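Local coordinates for glucosidase (Croceicoccus marinus, PDB 5Z3K), which is a family 39 glycoside hydrolase that probably hydrolyses O-glycosidic bonds, acting as a beta-glucosidase, at residues D368-L373 / L431-G436; P437-R442 / E479-S484; V129-V134 / V183-P188; N104-I109 / H151-D156. All blocks are in the same frame, centred on the assembly; numbering follows the deposited sequence.

How the interactions relate
Interactions 1 and 2 belong to the same large mixed beta sheet beside the barrel and touch each other: strands 369-376 and 474-482 are neighbours, and W433 of interaction 1 packs on R482 of interaction 2. Interactions 3 and 4 both belong to the beta/alpha barrel, interaction 4 in its wall of strands and interaction 3 in the helices packed outside it, with W152 against V134 and V183. Interactions 1, 2 and 3 are partly buried. Interaction 4 is the buried one, joining parallel strands by backbone bonds, aromatics and a carboxylate. Interaction 3 pairs valine contacts with a salt bridge whose R185 is exposed. Interaction 2 relies on backbone bonds, interaction 1 on side-chain packing without any.

Interaction 1: residues D368-L373 / L431-G436; sequences DTIRIL and LPWGDG
D368 and W433 lie nearest across this contact, their CA atoms 7.1 Å apart, where the type I beta turn from L431 to G434 comes up to the start of strand 369-373 without any hydrogen bond crossing between the segments. The turn is closed by G434 N bonding to L431 O. Its tryptophan reaches back to the strand: chi1 of 54° sets CG between the backbone N and the carbonyl carbon, and the six-membered part of the indole then lies by the D368 backbone, with W433 CZ3 3.6 Å from D368 O. I370 meets the same ring obliquely, I370 CG1 lying 3.9 Å from W433 CH2. Its last methyl instead goes tip to tip with the proline, I370 CD1 to P432 CD 4.0 Å. The loop connects strands 423-429 and 438-446 of a mixed beta sheet beside the barrel, and the branched isoleucine suits a buried place between loop and sheet. A serine in place of W433 would probably open a gap beside I370 and the D368 carbonyl. L431 adds a light contact, its CD2 4.3 Å from I370 CG1. The D368 carboxylate is engaged by R482 in a salt bridge, and W433 also packs on that arginine.

Interaction 2: residues P437-R442 / E479-S484; sequences PHRVVR and EITRVS
R439 and T481 form a hydrogen-bonded pair of antiparallel strands: R439 N gives its hydrogen to T481 O at 2.8 Å, and T481 N returns the bond to R439 O at 2.9 Å. Two residues on, V441 and E479 repeat the exchange, with V441 N to E479 O and E479 N to V441 O each 2.8 Å and nearly straight. Beyond the regular pairing V483 N still reaches P437 O at 3.1 Å, but from above the carbonyl plane. The non-hydrogen-bonded residues in between turn their amides and carbonyls outward: H438 bonds with G459, V440 with H457 and I480 with I370, which joins the pair to further strands. Among side chains, the E479 carboxylate is engaged by R371, and R439 NH2 bonds to S456 OG while V441 CG2 lies against one face of the guanidinium. V483 CG2 lies 3.5 Å from H438 C, and P437 CB meets V483 CB at 3.8 Å, small apolar groups that suit the strands' run-out into loop. V440 and I480 share the face opposite R439, V441, E479 and T481, both packing on V464 of strand 464-469. Strand 438-446 lies between 474-482 and 452-459, and 474-482 in turn lies against 369-376.

Interaction 3: residues V129-V134 / V183-P188; sequences VVENIV and VKRVDP
E131 and R185 cross at about a right angle. The glutamate is fully extended, CG anti to the backbone N (chi1 177°), whereas the arginine bends at chi3 and brings NH1 over to the acid. R185 NH1 bonds to E131 OE1 at 2.9 Å in a salt bridge, meeting the oxygen from above the carboxylate plane although the oxygen lies near the guanidinium plane; the two flat groups stand 51° apart. Beside this pair the valines pack: V134 CG1 lies 3.8 Å from V186 CB, obliquely, and V134 CG2 is 3.9 Å from V183 CG2, crossing at about a right angle. V186 CG2 also leans on the stem of the glutamate, 3.7 Å from E131 CG. Beta-branched valines suit the close gap between helices 123-138 and 169-186, which lie outside the barrel strands, where V134 and V183 pack on W152. E131 OE2 has R135 as a second partner and R185 NH2 has E127, which implies a small network of alternating charges, probably screened by solvent, over an apolar seam.

Interaction 4: residues N104-I109 / H151-D156; sequences NILFTI and HWEFGD
T108 and E153 lie side by side on neighbouring parallel strands, pointing the same way, with T108 OG1 donating to E153 OE2 at 2.9 Å. The glutamate's CB rests 3.9 Å from L106 CD1 and 4.0 Å from F107 O. Chi1 near 180° and chi2 of -178° then run the chain straight outward, and CD comes 4.0 Å from T108 OG1. At the tip OE2 takes the threonine on its anti side and R55 in a salt bridge, while OE1 is hydrogen-bonded to S225 OG and S263 OG. A valine in place of T108 would keep the branched shape but would probably cost OE2 one of its bonds and let the carboxylate turn more easily. On the opposite face F107 CB lies over the W152 six-membered ring, 4.0 Å from its centroid, a CH-pi contact; the two rings themselves meet obliquely, planes 31° apart. I109 CG2 touches F154 CD1 at 4.0 Å. These large apolar groups suit the layer between barrel strands and the helices 123-138 and 169-186. The backbones hold register by F107 N to H151 O, E153 N to F107 O and I109 N to E153 O, the last 2.7 Å. The face of L106, T108 and E153 lines the barrel interior of this TIM-barrel fold, and the buried carboxylate, with four polar partners, is probably held in one orientation by its neighbours.

Interaction 1: residues D368-L373 / L431-G436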
loop_
_atom_site.group_PDB
_atom_site.type_symbol
_atom_site.label_atom_id
_atom_site.label_comp_id
_atom_site.label_asym_id
_atom_site.label_seq_id
_atom_site.Cartn_x
_atom_site.Cartn_y
_atom_site.Cartn_z
ATOM N N ASP A 368 0.399 -23.712 -13.131
ATOM C CA ASP A 368 -0.706 -23.856 -14.079
ATOM C C ASP A 368 -1.295 -22.526 -14.544
ATOM O O ASP A 368 -2.202 -22.527 -15.383
ATOM C CB ASP A 368 -1.827 -24.700 -13.453
ATOM C CG ASP A 368 -1.560 -26.194 -13.549
ATOM O OD1 ASP A 368 -0.725 -26.598 -14.393
ATOM O OD2 ASP A 368 -2.188 -26.955 -12.781
ATOM N N THR A 369 -0.821 -21.399 -14.024
ATOM C CA THR A 369 -1.391 -20.098 -14.359
ATOM C C THR A 369 -0.260 -19.109 -14.607
ATOM O O THR A 369 0.572 -18.901 -13.722
ATOM C CB THR A 369 -2.302 -19.585 -13.236
ATOM O OG1 THR A 369 -3.387 -20.502 -13.022
ATOM C CG2 THR A 369 -2.857 -18.209 -13.583
ATOM N N ILE A 370 -0.235 -18.507 -15.798
ATOM C CA ILE A 370 0.665 -17.394 -16.126
ATOM C C ILE A 370 -0.150 -16.105 -16.131
ATOM O O ILE A 370 -1.237 -16.066 -16.720
ATOM C CB ILE A 370 1.320 -17.595 -17.507
ATOM C CG1 ILE A 370 1.779 -19.050 -17.728
ATOM C CG2 ILE A 370 2.387 -16.524 -17.774
ATOM C CD1 ILE A 370 2.873 -19.504 -16.836
ATOM N N ARG A 371 0.378 -15.038 -15.514
ATOM C CA ARG A 371 -0.283 -13.731 -15.519
ATOM C C ARG A 371 0.646 -12.676 -16.103
ATOM O O ARG A 371 1.787 -12.537 -15.652
ATOM C CB ARG A 371 -0.711 -13.313 -14.114
ATOM C CG ARG A 371 -1.822 -14.182 -13.569
ATOM C CD ARG A 371 -2.377 -13.701 -12.224
ATOM N NE ARG A 371 -3.499 -14.567 -11.882
ATOM C CZ ARG A 371 -3.674 -15.169 -10.712
ATOM N NH1 ARG A 371 -2.813 -14.988 -9.714
ATOM N NH2 ARG A 371 -4.737 -15.948 -10.543
ATOM N N ILE A 372 0.151 -11.920 -17.082
ATOM C CA ILE A 372 0.929 -10.858 -17.720
ATOM C C ILE A 372 0.130 -9.569 -17.605
ATOM O O ILE A 372 -0.962 -9.449 -18.179
ATOM C CB ILE A 372 1.269 -11.163 -19.188
ATOM C CG1 ILE A 372 2.081 -12.460 -19.313
ATOM C CG2 ILE A 372 2.042 -9.986 -19.779
ATOM C CD1 ILE A 372 1.309 -13.610 -19.997
ATOM N N LEU A 373 0.666 -8.617 -16.852
ATOM C CA LEU A 373 0.001 -7.360 -16.544
ATOM C C LEU A 373 0.646 -6.253 -17.362
ATOM O O LEU A 373 1.873 -6.156 -17.400
ATOM C CB LEU A 373 0.127 -7.053 -15.051
ATOM C CG LEU A 373 -0.493 -5.736 -14.604
ATOM C CD1 LEU A 373 -2.035 -5.850 -14.634
ATOM C CD2 LEU A 373 -0.025 -5.389 -13.218
ATOM N N LEU A 431 5.531 -22.402 -22.582
ATOM C CA LEU A 431 4.525 -22.626 -21.554
ATOM C C LEU A 431 4.918 -23.865 -20.752
ATOM O O LEU A 431 5.294 -24.884 -21.350
ATOM C CB LEU A 431 3.130 -22.797 -22.156
ATOM C CG LEU A 431 2.520 -21.528 -22.758
ATOM C CD1 LEU A 431 1.176 -21.805 -23.435
ATOM C CD2 LEU A 431 2.370 -20.454 -21.701
ATOM N N PRO A 432 4.913 -23.798 -19.414
ATOM C CA PRO A 432 5.651 -24.802 -18.629
ATOM C C PRO A 432 4.993 -26.163 -18.596
ATOM O O PRO A 432 5.678 -27.155 -18.314
ATOM C CB PRO A 432 5.717 -24.180 -17.227
ATOM C CG PRO A 432 4.534 -23.260 -17.158
ATOM C CD PRO A 432 4.320 -22.747 -18.571
ATOM N N TRP A 433 3.696 -26.249 -18.862
ATOM C CA TRP A 433 3.005 -27.528 -18.914
ATOM C C TRP A 433 3.068 -28.165 -20.298
ATOM O O TRP A 433 2.442 -29.209 -20.516
ATOM C CB TRP A 433 1.546 -27.345 -18.483
ATOM C CG TRP A 433 0.865 -26.285 -19.268
ATOM C CD1 TRP A 433 0.351 -26.400 -20.522
ATOM C CD2 TRP A 433 0.631 -24.930 -18.859
ATOM N NE1 TRP A 433 -0.194 -25.201 -20.925
ATOM C CE2 TRP A 433 -0.031 -24.282 -19.920
ATOM C CE3 TRP A 433 0.916 -24.207 -17.702
ATOM C CZ2 TRP A 433 -0.404 -22.941 -19.863
ATOM C CZ3 TRP A 433 0.533 -22.879 -17.638
ATOM C CH2 TRP A 433 -0.120 -22.262 -18.708
ATOM N N GLY A 434 3.791 -27.562 -21.231
ATOM C CA GLY A 434 4.014 -28.158 -22.529
ATOM C C GLY A 434 3.108 -27.605 -23.612
ATOM O O GLY A 434 2.573 -26.497 -23.530
ATOM N N ASP A 435 2.934 -28.414 -24.657
ATOM C CA ASP A 435 2.261 -27.970 -25.868
ATOM C C ASP A 435 0.813 -28.447 -25.947
ATOM O O ASP A 435 0.219 -28.429 -27.031
ATOM C CB ASP A 435 3.048 -28.418 -27.101
ATOM C CG ASP A 435 3.099 -29.926 -27.262
ATOM O OD1 ASP A 435 2.439 -30.655 -26.486
ATOM O OD2 ASP A 435 3.807 -30.389 -28.181
ATOM N N GLY A 436 0.236 -28.867 -24.822
ATOM C CA GLY A 436 -1.135 -29.323 -24.793
ATOM C C GLY A 436 -2.139 -28.187 -24.772
ATOM O O GLY A 436 -1.807 -27.024 -25.023
#

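Interaction 2: residues P437-R442 / E479-S484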
loop_
_atom_site.group_PDB
_atom_site.type_symbol
_atom_site.label_atom_id
_atom_site.label_comp_id
_atom_site.label_asym_id
_atom_site.label_seq_id
_atom_site.Cartn_x
_atom_site.Cartn_y
_atom_site.Cartn_z
ATOM N N PRO A 437 -3.398 -28.510 -24.476
ATOM C CA PRO A 437 -4.446 -27.483 -24.465
ATOM C C PRO A 437 -4.210 -26.426 -23.392
ATOM O O PRO A 437 -3.789 -26.728 -22.273
ATOM C CB PRO A 437 -5.723 -28.285 -24.186
ATOM C CG PRO A 437 -5.386 -29.690 -24.576
ATOM C CD PRO A 437 -3.942 -29.863 -24.260
ATOM N N HIS A 438 -4.494 -25.177 -23.749
ATOM C CA HIS A 438 -4.396 -24.064 -22.814
ATOM C C HIS A 438 -5.552 -23.107 -23.048
ATOM O O HIS A 438 -6.213 -23.145 -24.088
ATOM C CB HIS A 438 -3.059 -23.323 -22.948
ATOM C CG HIS A 438 -2.765 -22.836 -24.333
ATOM N ND1 HIS A 438 -1.672 -23.270 -25.054
ATOM C CD2 HIS A 438 -3.391 -21.922 -25.112
ATOM C CE1 HIS A 438 -1.651 -22.660 -26.228
ATOM N NE2 HIS A 438 -2.684 -21.840 -26.290
ATOM N N ARG A 439 -5.796 -22.247 -22.057
ATOM C CA ARG A 439 -6.807 -21.200 -22.144
ATOM C C ARG A 439 -6.143 -19.837 -22.017
ATOM O O ARG A 439 -5.274 -19.644 -21.163
ATOM C CB ARG A 439 -7.879 -21.355 -21.049
ATOM C CG ARG A 439 -9.112 -20.503 -21.303
ATOM C CD ARG A 439 -10.220 -20.689 -20.263
ATOM N NE ARG A 439 -11.354 -19.823 -20.592
ATOM C CZ ARG A 439 -12.251 -19.374 -19.717
ATOM N NH1 ARG A 439 -12.163 -19.711 -18.437
ATOM N NH2 ARG A 439 -13.237 -18.583 -20.129
ATOM N N VAL A 440 -6.551 -18.902 -22.874
ATOM C CA VAL A 440 -6.106 -17.511 -22.838
ATOM C C VAL A 440 -7.309 -16.642 -22.493
ATOM O O VAL A 440 -8.291 -16.608 -23.247
ATOM C CB VAL A 440 -5.504 -17.070 -24.181
ATOM C CG1 VAL A 440 -4.917 -15.675 -24.064
ATOM C CG2 VAL A 440 -4.479 -18.089 -24.681
ATOM N N VAL A 441 -7.231 -15.936 -21.369
ATOM C CA VAL A 441 -8.280 -15.020 -20.939
ATOM C C VAL A 441 -7.684 -13.623 -20.801
ATOM O O VAL A 441 -6.522 -13.461 -20.414
ATOM C CB VAL A 441 -8.912 -15.484 -19.608
ATOM C CG1 VAL A 441 -9.987 -14.527 -19.169
ATOM C CG2 VAL A 441 -9.483 -16.883 -19.752
ATOM N N ARG A 442 -8.487 -12.605 -21.112
ATOM C CA ARG A 442 -8.040 -11.219 -21.042
ATOM C C ARG A 442 -9.027 -10.393 -20.226
ATOM O O ARG A 442 -10.236 -10.464 -20.468
ATOM C CB ARG A 442 -7.892 -10.644 -22.453
ATOM C CG ARG A 442 -7.858 -9.128 -22.544
ATOM C CD ARG A 442 -7.572 -8.680 -23.996
ATOM N NE ARG A 442 -8.766 -8.632 -24.840
ATOM C CZ ARG A 442 -9.425 -7.517 -25.160
ATOM N NH1 ARG A 442 -9.021 -6.338 -24.697
ATOM N NH2 ARG A 442 -10.491 -7.582 -25.948
ATOM N N GLU A 479 -4.211 -13.803 -18.932
ATOM C CA GLU A 479 -4.090 -14.978 -18.086
ATOM C C GLU A 479 -4.067 -16.212 -18.974
ATOM O O GLU A 479 -5.008 -16.438 -19.742
ATOM C CB GLU A 479 -5.253 -15.049 -17.094
ATOM C CG GLU A 479 -4.986 -15.960 -15.934
ATOM C CD GLU A 479 -5.923 -15.674 -14.781
ATOM O OE1 GLU A 479 -5.597 -14.814 -13.928
ATOM O OE2 GLU A 479 -7.001 -16.296 -14.762
ATOM N N ILE A 480 -3.003 -17.005 -18.871
ATOM C CA ILE A 480 -2.868 -18.255 -19.622
ATOM C C ILE A 480 -2.870 -19.415 -18.637
ATOM O O ILE A 480 -2.095 -19.418 -17.674
ATOM C CB ILE A 480 -1.591 -18.269 -20.478
ATOM C CG1 ILE A 480 -1.531 -17.014 -21.337
ATOM C CG2 ILE A 480 -1.560 -19.505 -21.371
ATOM C CD1 ILE A 480 -0.196 -16.774 -21.917
ATOM N N THR A 481 -3.745 -20.395 -18.864
ATOM C CA THR A 481 -3.878 -21.510 -17.938
ATOM C C THR A 481 -3.802 -22.843 -18.661
ATOM O O THR A 481 -4.165 -22.960 -19.836
ATOM C CB THR A 481 -5.189 -21.445 -17.168
ATOM O OG1 THR A 481 -6.274 -21.336 -18.107
ATOM C CG2 THR A 481 -5.178 -20.235 -16.255
ATOM N N ARG A 482 -3.325 -23.852 -17.939
ATOM C CA ARG A 482 -3.383 -25.211 -18.450
ATOM C C ARG A 482 -4.830 -25.684 -18.443
ATOM O O ARG A 482 -5.571 -25.443 -17.484
ATOM C CB ARG A 482 -2.515 -26.145 -17.605
ATOM C CG ARG A 482 -2.482 -27.583 -18.114
ATOM C CD ARG A 482 -1.598 -28.456 -17.250
ATOM N NE ARG A 482 -2.029 -28.452 -15.859
ATOM C CZ ARG A 482 -2.980 -29.242 -15.372
ATOM N NH1 ARG A 482 -3.601 -30.106 -16.168
ATOM N NH2 ARG A 482 -3.309 -29.167 -14.090
ATOM N N VAL A 483 -5.245 -26.331 -19.527
ATOM C CA VAL A 483 -6.588 -26.896 -19.616
ATOM C C VAL A 483 -6.505 -28.371 -19.250
ATOM O O VAL A 483 -5.787 -29.143 -19.896
ATOM C CB VAL A 483 -7.201 -26.690 -21.009
ATOM C CG1 VAL A 483 -8.397 -27.612 -21.195
ATOM C CG2 VAL A 483 -7.631 -25.246 -21.182
ATOM N N SER A 484 -7.226 -28.753 -18.197
ATOM C CA SER A 484 -7.241 -30.132 -17.710
ATOM C C SER A 484 -7.774 -31.089 -18.772
ATOM O O SER A 484 -8.969 -31.101 -19.061
ATOM C CB SER A 484 -8.093 -30.240 -16.442
ATOM O OG SER A 484 -7.964 -29.082 -15.632
#

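Interaction 3: residues V129-V134 / V183-P188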
loop_
_atom_site.group_PDB
_atom_site.type_symbol
_atom_site.label_atom_id
_atom_site.label_comp_id
_atom_site.label_asym_id
_atom_site.label_seq_id
_atom_site.Cartn_x
_atom_site.Cartn_y
_atom_site.Cartn_z
ATOM N N VAL A 129 -0.714 -0.416 28.368
ATOM C CA VAL A 129 -1.915 -0.567 27.553
ATOM C C VAL A 129 -1.535 -1.017 26.146
ATOM O O VAL A 129 -2.202 -1.877 25.561
ATOM C CB VAL A 129 -2.734 0.738 27.576
ATOM C CG1 VAL A 129 -3.759 0.772 26.460
ATOM C CG2 VAL A 129 -3.424 0.872 28.934
ATOM N N VAL A 130 -0.420 -0.504 25.609
ATOM C CA VAL A 130 0.042 -0.972 24.298
ATOM C C VAL A 130 0.389 -2.450 24.359
ATOM O O VAL A 130 0.061 -3.222 23.444
ATOM C CB VAL A 130 1.242 -0.146 23.798
ATOM C CG1 VAL A 130 1.851 -0.797 22.529
ATOM C CG2 VAL A 130 0.832 1.294 23.520
ATOM N N GLU A 131 1.038 -2.875 25.443
ATOM C CA GLU A 131 1.464 -4.267 25.536
ATOM C C GLU A 131 0.264 -5.211 25.541
ATOM O O GLU A 131 0.283 -6.251 24.872
ATOM C CB GLU A 131 2.328 -4.471 26.783
ATOM C CG GLU A 131 2.762 -5.915 27.022
ATOM C CD GLU A 131 3.636 -6.068 28.257
ATOM O OE1 GLU A 131 4.003 -5.040 28.863
ATOM O OE2 GLU A 131 3.953 -7.221 28.622
ATOM N N ASN A 132 -0.798 -4.865 26.271
ATOM C CA ASN A 132 -1.959 -5.749 26.309
ATOM C C ASN A 132 -2.808 -5.668 25.051
ATOM O O ASN A 132 -3.527 -6.625 24.746
ATOM C CB ASN A 132 -2.818 -5.456 27.541
ATOM C CG ASN A 132 -2.185 -5.983 28.819
ATOM O OD1 ASN A 132 -1.329 -6.876 28.777
ATOM N ND2 ASN A 132 -2.587 -5.424 29.959
ATOM N N ILE A 133 -2.767 -4.549 24.322
ATOM C CA ILE A 133 -3.361 -4.544 22.990
ATOM C C ILE A 133 -2.632 -5.543 22.108
ATOM O O ILE A 133 -3.251 -6.320 21.366
ATOM C CB ILE A 133 -3.334 -3.123 22.392
ATOM C CG1 ILE A 133 -4.323 -2.227 23.142
ATOM C CG2 ILE A 133 -3.626 -3.152 20.882
ATOM C CD1 ILE A 133 -4.072 -0.762 22.967
ATOM N N VAL A 134 -1.300 -5.563 22.199
ATOM C CA VAL A 134 -0.522 -6.505 21.407
ATOM C C VAL A 134 -0.822 -7.932 21.842
ATOM O O VAL A 134 -0.999 -8.824 21.007
ATOM C CB VAL A 134 0.982 -6.180 21.509
ATOM C CG1 VAL A 134 1.816 -7.224 20.777
ATOM C CG2 VAL A 134 1.269 -4.786 20.947
ATOM N N VAL A 183 5.970 -4.204 22.296
ATOM C CA VAL A 183 5.797 -5.179 21.220
ATOM C C VAL A 183 6.812 -6.310 21.365
ATOM O O VAL A 183 6.469 -7.496 21.278
ATOM C CB VAL A 183 5.920 -4.486 19.851
ATOM C CG1 VAL A 183 6.166 -5.507 18.746
ATOM C CG2 VAL A 183 4.681 -3.641 19.562
ATOM N N LYS A 184 8.078 -5.956 21.597
ATOM C CA LYS A 184 9.123 -6.971 21.675
ATOM C C LYS A 184 9.002 -7.811 22.940
ATOM O O LYS A 184 9.385 -8.986 22.941
ATOM C CB LYS A 184 10.495 -6.306 21.607
ATOM C CG LYS A 184 10.785 -5.629 20.271
ATOM C CD LYS A 184 10.785 -6.637 19.132
ATOM C CE LYS A 184 11.369 -6.039 17.869
ATOM N NZ LYS A 184 11.385 -7.041 16.782
ATOM N N ARG A 185 8.475 -7.231 24.019
ATOM C CA ARG A 185 8.229 -8.005 25.231
ATOM C C ARG A 185 7.190 -9.094 24.984
ATOM O O ARG A 185 7.294 -10.201 25.527
ATOM C CB ARG A 185 7.793 -7.065 26.357
ATOM C CG ARG A 185 7.455 -7.725 27.682
ATOM C CD ARG A 185 7.145 -6.656 28.736
ATOM N NE ARG A 185 8.137 -5.579 28.722
ATOM C CZ ARG A 185 7.858 -4.281 28.599
ATOM N NH1 ARG A 185 6.604 -3.859 28.474
ATOM N NH2 ARG A 185 8.847 -3.397 28.602
ATOM N N VAL A 186 6.183 -8.810 24.156
ATOM C CA VAL A 186 5.150 -9.810 23.910
ATOM C C VAL A 186 5.702 -10.946 23.061
ATOM O O VAL A 186 5.480 -12.128 23.351
ATOM C CB VAL A 186 3.926 -9.154 23.249
ATOM C CG1 VAL A 186 2.927 -10.230 22.797
ATOM C CG2 VAL A 186 3.291 -8.159 24.192
ATOM N N ASP A 187 6.439 -10.606 22.019
ATOM C CA ASP A 187 6.971 -11.576 21.082
ATOM C C ASP A 187 8.102 -10.936 20.287
ATOM O O ASP A 187 7.863 -10.017 19.490
ATOM C CB ASP A 187 5.854 -12.075 20.166
ATOM C CG ASP A 187 6.317 -13.128 19.180
ATOM O OD1 ASP A 187 7.484 -13.580 19.243
ATOM O OD2 ASP A 187 5.495 -13.507 18.326
ATOM N N PRO A 188 9.345 -11.379 20.492
ATOM C CA PRO A 188 10.467 -10.804 19.731
ATOM C C PRO A 188 10.321 -10.948 18.225
ATOM O O PRO A 188 10.954 -10.188 17.486
ATOM C CB PRO A 188 11.682 -11.587 20.250
ATOM C CG PRO A 188 11.269 -12.102 21.586
ATOM C CD PRO A 188 9.793 -12.346 21.510
#

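Interaction 4: residues N104-I109 / H151-D156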
loop_
_atom_site.group_PDB
_atom_site.type_symbol
_atom_site.label_atom_id
_atom_site.label_comp_id
_atom_site.label_asym_id
_atom_site.label_seq_id
_atom_site.Cartn_x
_atom_site.Cartn_y
_atom_site.Cartn_z
ATOM N N ASN A 104 -2.049 -10.221 6.173
ATOM C CA ASN A 104 -1.429 -9.785 7.417
ATOM C C ASN A 104 -1.867 -8.360 7.756
ATOM O O ASN A 104 -2.510 -7.670 6.965
ATOM C CB ASN A 104 0.090 -9.875 7.312
ATOM C CG ASN A 104 0.591 -11.292 7.483
ATOM O OD1 ASN A 104 0.932 -11.713 8.582
ATOM N ND2 ASN A 104 0.629 -12.032 6.398
ATOM N N ILE A 105 -1.506 -7.907 8.952
ATOM C CA ILE A 105 -1.975 -6.619 9.444
ATOM C C ILE A 105 -0.783 -5.761 9.843
ATOM O O ILE A 105 0.168 -6.250 10.470
ATOM C CB ILE A 105 -2.971 -6.793 10.608
ATOM C CG1 ILE A 105 -4.228 -7.499 10.086
ATOM C CG2 ILE A 105 -3.362 -5.446 11.196
ATOM C CD1 ILE A 105 -5.162 -8.026 11.168
ATOM N N LEU A 106 -0.818 -4.494 9.429
ATOM C CA LEU A 106 0.089 -3.450 9.898
ATOM C C LEU A 106 -0.748 -2.581 10.824
ATOM O O LEU A 106 -1.615 -1.824 10.368
ATOM C CB LEU A 106 0.658 -2.658 8.728
ATOM C CG LEU A 106 1.438 -1.389 9.057
ATOM C CD1 LEU A 106 2.719 -1.801 9.749
ATOM C CD2 LEU A 106 1.737 -0.610 7.781
ATOM N N PHE A 107 -0.548 -2.745 12.128
ATOM C CA PHE A 107 -1.397 -2.090 13.110
ATOM C C PHE A 107 -0.757 -0.765 13.501
ATOM O O PHE A 107 0.305 -0.744 14.132
ATOM C CB PHE A 107 -1.617 -2.984 14.327
ATOM C CG PHE A 107 -2.777 -2.558 15.173
ATOM C CD1 PHE A 107 -2.698 -1.405 15.950
ATOM C CD2 PHE A 107 -3.957 -3.284 15.163
ATOM C CE1 PHE A 107 -3.769 -0.997 16.711
ATOM C CE2 PHE A 107 -5.033 -2.882 15.926
ATOM C CZ PHE A 107 -4.939 -1.735 16.702
ATOM N N THR A 108 -1.409 0.338 13.145
ATOM C CA THR A 108 -0.874 1.661 13.434
ATOM C C THR A 108 -1.346 2.098 14.818
ATOM O O THR A 108 -2.552 2.203 15.070
ATOM C CB THR A 108 -1.287 2.684 12.376
ATOM O OG1 THR A 108 -0.868 2.234 11.077
ATOM C CG2 THR A 108 -0.625 4.039 12.651
ATOM N N ILE A 109 -0.387 2.351 15.698
ATOM C CA ILE A 109 -0.624 2.909 17.030
ATOM C C ILE A 109 -0.643 4.431 16.907
ATOM O O ILE A 109 0.402 5.056 16.700
ATOM C CB ILE A 109 0.463 2.449 18.013
ATOM C CG1 ILE A 109 0.495 0.912 18.082
ATOM C CG2 ILE A 109 0.260 3.081 19.404
ATOM C CD1 ILE A 109 1.706 0.335 18.769
ATOM N N HIS A 151 2.941 -6.851 12.202
ATOM C CA HIS A 151 3.651 -5.590 12.090
ATOM C C HIS A 151 2.951 -4.539 12.935
ATOM O O HIS A 151 1.728 -4.395 12.860
ATOM C CB HIS A 151 3.708 -5.141 10.631
ATOM C CG HIS A 151 4.698 -5.895 9.806
ATOM N ND1 HIS A 151 4.542 -7.230 9.494
ATOM C CD2 HIS A 151 5.863 -5.507 9.232
ATOM C CE1 HIS A 151 5.567 -7.630 8.761
ATOM N NE2 HIS A 151 6.381 -6.603 8.585
ATOM N N TRP A 152 3.727 -3.801 13.726
ATOM C CA TRP A 152 3.206 -2.771 14.614
ATOM C C TRP A 152 3.900 -1.457 14.293
ATOM O O TRP A 152 5.128 -1.341 14.423
ATOM C CB TRP A 152 3.390 -3.181 16.081
ATOM C CG TRP A 152 2.556 -4.381 16.429
ATOM C CD1 TRP A 152 2.879 -5.693 16.228
ATOM C CD2 TRP A 152 1.240 -4.377 16.992
ATOM N NE1 TRP A 152 1.853 -6.507 16.657
ATOM C CE2 TRP A 152 0.837 -5.721 17.128
ATOM C CE3 TRP A 152 0.368 -3.367 17.407
ATOM C CZ2 TRP A 152 -0.399 -6.083 17.664
ATOM C CZ3 TRP A 152 -0.865 -3.731 17.940
ATOM C CH2 TRP A 152 -1.234 -5.079 18.059
ATOM N N GLU A 153 3.118 -0.479 13.850
ATOM C CA GLU A 153 3.633 0.816 13.441
ATOM C C GLU A 153 3.291 1.853 14.496
ATOM O O GLU A 153 2.132 1.964 14.917
ATOM C CB GLU A 153 3.050 1.248 12.090
ATOM C CG GLU A 153 3.583 2.605 11.572
ATOM C CD GLU A 153 2.949 3.016 10.252
ATOM O OE1 GLU A 153 3.635 3.646 9.411
ATOM O OE2 GLU A 153 1.757 2.693 10.052
ATOM N N PHE A 154 4.280 2.637 14.890
ATOM C CA PHE A 154 4.039 3.793 15.743
ATOM C C PHE A 154 4.191 5.069 14.932
ATOM O O PHE A 154 5.282 5.369 14.438
ATOM C CB PHE A 154 4.979 3.845 16.947
ATOM C CG PHE A 154 4.699 5.029 17.841
ATOM C CD1 PHE A 154 3.725 4.952 18.825
ATOM C CD2 PHE A 154 5.364 6.233 17.654
ATOM C CE1 PHE A 154 3.430 6.055 19.632
ATOM C CE2 PHE A 154 5.083 7.338 18.455
ATOM C CZ PHE A 154 4.103 7.246 19.436
ATOM N N GLY A 155 3.114 5.839 14.835
ATOM C CA GLY A 155 3.184 7.147 14.216
ATOM C C GLY A 155 2.338 7.309 12.967
ATOM O O GLY A 155 2.046 6.338 12.262
ATOM N N ASP A 156 1.953 8.548 12.677
ATOM C CA ASP A 156 1.349 8.880 11.391
ATOM C C ASP A 156 1.638 10.348 11.115
ATOM O O ASP A 156 1.039 11.219 11.748
ATOM C CB ASP A 156 -0.153 8.591 11.388
ATOM C CG ASP A 156 -0.769 8.779 10.011
ATOM O OD1 ASP A 156 -1.141 9.924 9.689
ATOM O OD2 ASP A 156 -0.873 7.791 9.244
#